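Side-chain contact in 4-hydroxy-tetrahydrodipicolinate synthase (Methanocaldococcus jannaschii DSM 2661, PDB 2YXG), which probably catalyses the condensation of pyruvate with aspartate semialdehyde to 4-hydroxy-tetrahydrodipicolinate in the diaminopimelate route to lysine: residues M241-N246 / K276-N281. Numbering follows the deposited sequence.
Sequences MFIETN and KKILEN
I243 and M241 reach helix 273-286 at two neighbouring residues, each touching with a terminal methyl group. CD1 of I243 lies 3.9 Å from CG2 of I278 and 4.0 Å from its CB, so the end of one isoleucine meets the branch point of the other. CB of I243 already points toward the helix, and the extended chain, CG1 anti to the backbone N (chi1 -166°) and chi2 likewise near 180°, continues that way to CD1. M241 arrives by a bent path: its CB points away from the helix, but turns at chi2 (-54°) and chi3 bring CE back to within 3.8 Å of L279 CD1. The two side chains of each pair lie at a slant to one another. The nearest CA atoms, of I243 and L279, are 8.2 Å apart, so the contact is made by side chains alone, and 158 Å² is buried in total. In this TIM-barrel synthase of the DapA family, 241-246 is the loop from helix 224-240 to helix 248-256, and it packs here on the last helix, 273-286. I278 is exposed to solvent, whereas M241 and L279 are buried; V250 adjoins M241, and T252 and A253 adjoin L279, all three from helix 248-256. Beside this apolar patch, OE2 of E244 is hydrogen-bonded to both S272 N and H275 ND1, tying the loop to the residue before helix 273-286 and to its first turn. At the loop's far end, N246 ND2 is hydrogen-bonded to OG1 of T44, a predicted pyruvate-binding residue, while T245 OG1 bonds to K108 O of a second subunit.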
ATOM      1  N   MET A 241       0.243  14.916 -17.309  1.00 21.56           N
ATOM      2  CA  MET A 241      -0.157  13.763 -18.142  1.00 22.32           C
ATOM      3  C   MET A 241      -0.810  12.662 -17.284  1.00 22.81           C
ATOM      4  O   MET A 241      -1.500  11.786 -17.776  1.00 22.33           O
ATOM      5  CB  MET A 241       1.019  13.211 -18.980  1.00 23.03           C
ATOM      6  CG  MET A 241       1.498  14.090 -20.134  1.00 21.66           C
ATOM      7  SD  MET A 241       0.165  14.537 -21.229  1.00 26.67           S
ATOM      8  CE  MET A 241      -0.296  16.165 -20.539  1.00 26.81           C
ATOM      9  N   PHE A 242      -0.603  12.712 -15.983  1.00 23.83           N
ATOM     10  CA  PHE A 242      -1.341  11.776 -15.138  1.00 25.46           C
ATOM     11  C   PHE A 242      -2.325  12.421 -14.138  1.00 25.49           C
ATOM     12  O   PHE A 242      -2.687  11.780 -13.127  1.00 25.86           O
ATOM     13  CB  PHE A 242      -0.404  10.783 -14.443  1.00 25.36           C
ATOM     14  CG  PHE A 242       0.604  11.407 -13.514  1.00 28.69           C
ATOM     15  CD1 PHE A 242       0.246  11.803 -12.230  1.00 30.94           C
ATOM     16  CD2 PHE A 242       1.949  11.493 -13.896  1.00 34.07           C
ATOM     17  CE1 PHE A 242       1.188  12.339 -11.376  1.00 33.80           C
ATOM     18  CE2 PHE A 242       2.913  12.004 -13.033  1.00 33.46           C
ATOM     19  CZ  PHE A 242       2.543  12.432 -11.786  1.00 31.16           C
ATOM     20  N   ILE A 243      -2.730  13.666 -14.416  1.00 24.52           N
ATOM     21  CA  ILE A 243      -3.648  14.374 -13.539  1.00 24.35           C
ATOM     22  C   ILE A 243      -4.988  13.597 -13.370  1.00 24.03           C
ATOM     23  O   ILE A 243      -5.602  13.568 -12.286  1.00 23.43           O
ATOM     24  CB  ILE A 243      -3.831  15.889 -13.922  1.00 23.96           C
ATOM     25  CG1 ILE A 243      -4.519  16.611 -12.768  1.00 23.82           C
ATOM     26  CG2 ILE A 243      -4.588  16.086 -15.214  1.00 23.03           C
ATOM     27  CD1 ILE A 243      -4.778  18.024 -13.064  1.00 31.47           C
ATOM     28  N   GLU A 244      -5.408  12.979 -14.459  1.00 23.60           N
ATOM     29  CA  GLU A 244      -6.373  11.902 -14.425  1.00 24.61           C
ATOM     30  C   GLU A 244      -5.703  10.742 -15.185  1.00 23.79           C
ATOM     31  O   GLU A 244      -4.633  10.928 -15.789  1.00 23.83           O
ATOM     32  CB  GLU A 244      -7.714  12.356 -15.066  1.00 24.48           C
ATOM     33  CG  GLU A 244      -8.339  13.593 -14.365  1.00 26.80           C
ATOM     34  CD  GLU A 244      -9.819  13.899 -14.716  1.00 28.05           C
ATOM     35  OE1 GLU A 244     -10.433  13.158 -15.532  1.00 31.30           O
ATOM     36  OE2 GLU A 244     -10.351  14.906 -14.160  1.00 30.51           O
ATOM     37  N   THR A 245      -6.330   9.567 -15.158  1.00 23.08           N
ATOM     38  CA  THR A 245      -5.841   8.370 -15.828  1.00 23.19           C
ATOM     39  C   THR A 245      -5.488   8.579 -17.302  1.00 22.38           C
ATOM     40  O   THR A 245      -6.360   8.915 -18.081  1.00 22.30           O
ATOM     41  CB  THR A 245      -6.884   7.273 -15.737  1.00 23.30           C
ATOM     42  OG1 THR A 245      -7.203   7.108 -14.359  1.00 24.82           O
ATOM     43  CG2 THR A 245      -6.305   5.948 -16.264  1.00 25.19           C
ATOM     44  N   ASN A 246      -4.207   8.406 -17.653  1.00 20.85           N
ATOM     45  CA  ASN A 246      -3.784   8.226 -19.062  1.00 20.33           C
ATOM     46  C   ASN A 246      -4.719   7.232 -19.815  1.00 19.55           C
ATOM     47  O   ASN A 246      -5.071   6.174 -19.253  1.00 18.21           O
ATOM     48  CB  ASN A 246      -2.355   7.686 -19.084  1.00 20.14           C
ATOM     49  CG  ASN A 246      -1.833   7.487 -20.487  1.00 21.55           C
ATOM     50  OD1 ASN A 246      -1.804   8.423 -21.293  1.00 22.68           O
ATOM     51  ND2 ASN A 246      -1.419   6.272 -20.794  1.00 20.66           N
ATOM     52  N   LYS A 276      -8.920  20.416 -16.212  1.00 25.11           N
ATOM     53  CA  LYS A 276      -8.755  21.048 -17.542  1.00 26.35           C
ATOM     54  C   LYS A 276      -7.941  22.323 -17.486  1.00 26.25           C
ATOM     55  O   LYS A 276      -6.974  22.533 -18.272  1.00 25.24           O
ATOM     56  CB  LYS A 276     -10.093  21.419 -18.153  1.00 28.59           C
ATOM     57  CG  LYS A 276     -10.845  20.272 -18.781  1.00 34.20           C
ATOM     58  CD  LYS A 276     -11.647  20.800 -19.954  1.00 40.42           C
ATOM     59  CE  LYS A 276     -12.497  19.649 -20.598  1.00 45.06           C
ATOM     60  NZ  LYS A 276     -13.625  19.174 -19.698  1.00 45.20           N
ATOM     61  N   LYS A 277      -8.332  23.168 -16.526  1.00 25.77           N
ATOM     62  CA  LYS A 277      -7.671  24.458 -16.291  1.00 25.41           C
ATOM     63  C   LYS A 277      -6.207  24.304 -15.900  1.00 23.41           C
ATOM     64  O   LYS A 277      -5.374  25.005 -16.373  1.00 21.50           O
ATOM     65  CB  LYS A 277      -8.427  25.228 -15.218  1.00 25.79           C
ATOM     66  CG  LYS A 277      -9.827  25.614 -15.612  1.00 25.75           C
ATOM     67  CD  LYS A 277     -10.339  26.690 -14.618  1.00 28.45           C
ATOM     68  CE  LYS A 277     -11.843  26.990 -14.880  1.00 34.08           C
ATOM     69  NZ  LYS A 277     -12.343  28.099 -13.980  1.00 36.04           N
ATOM     70  N   ILE A 278      -5.911  23.353 -15.036  1.00 24.40           N
ATOM     71  CA  ILE A 278      -4.506  23.073 -14.647  1.00 24.11           C
ATOM     72  C   ILE A 278      -3.704  22.671 -15.902  1.00 24.02           C
ATOM     73  O   ILE A 278      -2.609  23.201 -16.193  1.00 23.98           O
ATOM     74  CB  ILE A 278      -4.429  22.010 -13.494  1.00 23.86           C
ATOM     75  CG1 ILE A 278      -4.838  22.676 -12.146  1.00 26.29           C
ATOM     76  CG2 ILE A 278      -2.965  21.459 -13.335  1.00 21.25           C
ATOM     77  CD1 ILE A 278      -5.550  21.801 -11.148  1.00 24.60           C
ATOM     78  N   LEU A 279      -4.274  21.762 -16.673  1.00 23.78           N
ATOM     79  CA  LEU A 279      -3.620  21.348 -17.916  1.00 23.32           C
ATOM     80  C   LEU A 279      -3.419  22.544 -18.844  1.00 23.52           C
ATOM     81  O   LEU A 279      -2.295  22.729 -19.395  1.00 23.15           O
ATOM     82  CB  LEU A 279      -4.402  20.220 -18.622  1.00 23.43           C
ATOM     83  CG  LEU A 279      -3.791  19.738 -19.952  1.00 20.41           C
ATOM     84  CD1 LEU A 279      -2.303  19.328 -19.827  1.00 16.94           C
ATOM     85  CD2 LEU A 279      -4.630  18.635 -20.498  1.00 21.32           C
ATOM     86  N   GLU A 280      -4.484  23.354 -19.028  1.00 23.40           N
ATOM     87  CA  GLU A 280      -4.402  24.508 -19.909  1.00 24.20           C
ATOM     88  C   GLU A 280      -3.281  25.457 -19.493  1.00 23.11           C
ATOM     89  O   GLU A 280      -2.547  26.000 -20.329  1.00 23.08           O
ATOM     90  CB  GLU A 280      -5.694  25.319 -19.929  1.00 24.47           C
ATOM     91  CG  GLU A 280      -6.803  24.805 -20.802  1.00 27.91           C
ATOM     92  CD  GLU A 280      -8.135  25.502 -20.468  1.00 30.98           C
ATOM     93  OE1 GLU A 280      -8.062  26.544 -19.803  1.00 36.98           O
ATOM     94  OE2 GLU A 280      -9.234  25.046 -20.853  1.00 36.28           O
ATOM     95  N   ASN A 281      -3.164  25.687 -18.200  1.00 23.07           N
ATOM     96  CA  ASN A 281      -2.150  26.644 -17.728  1.00 23.58           C
ATOM     97  C   ASN A 281      -0.773  26.095 -18.011  1.00 22.31           C
ATOM     98  O   ASN A 281       0.093  26.837 -18.438  1.00 22.22           O
ATOM     99  CB  ASN A 281      -2.334  27.000 -16.235  1.00 23.12           C
ATOM    100  CG  ASN A 281      -3.649  27.722 -15.969  1.00 25.13           C
ATOM    101  OD1 ASN A 281      -4.249  28.248 -16.881  1.00 22.64           O
ATOM    102  ND2 ASN A 281      -4.112  27.717 -14.709  1.00 27.29           N
TER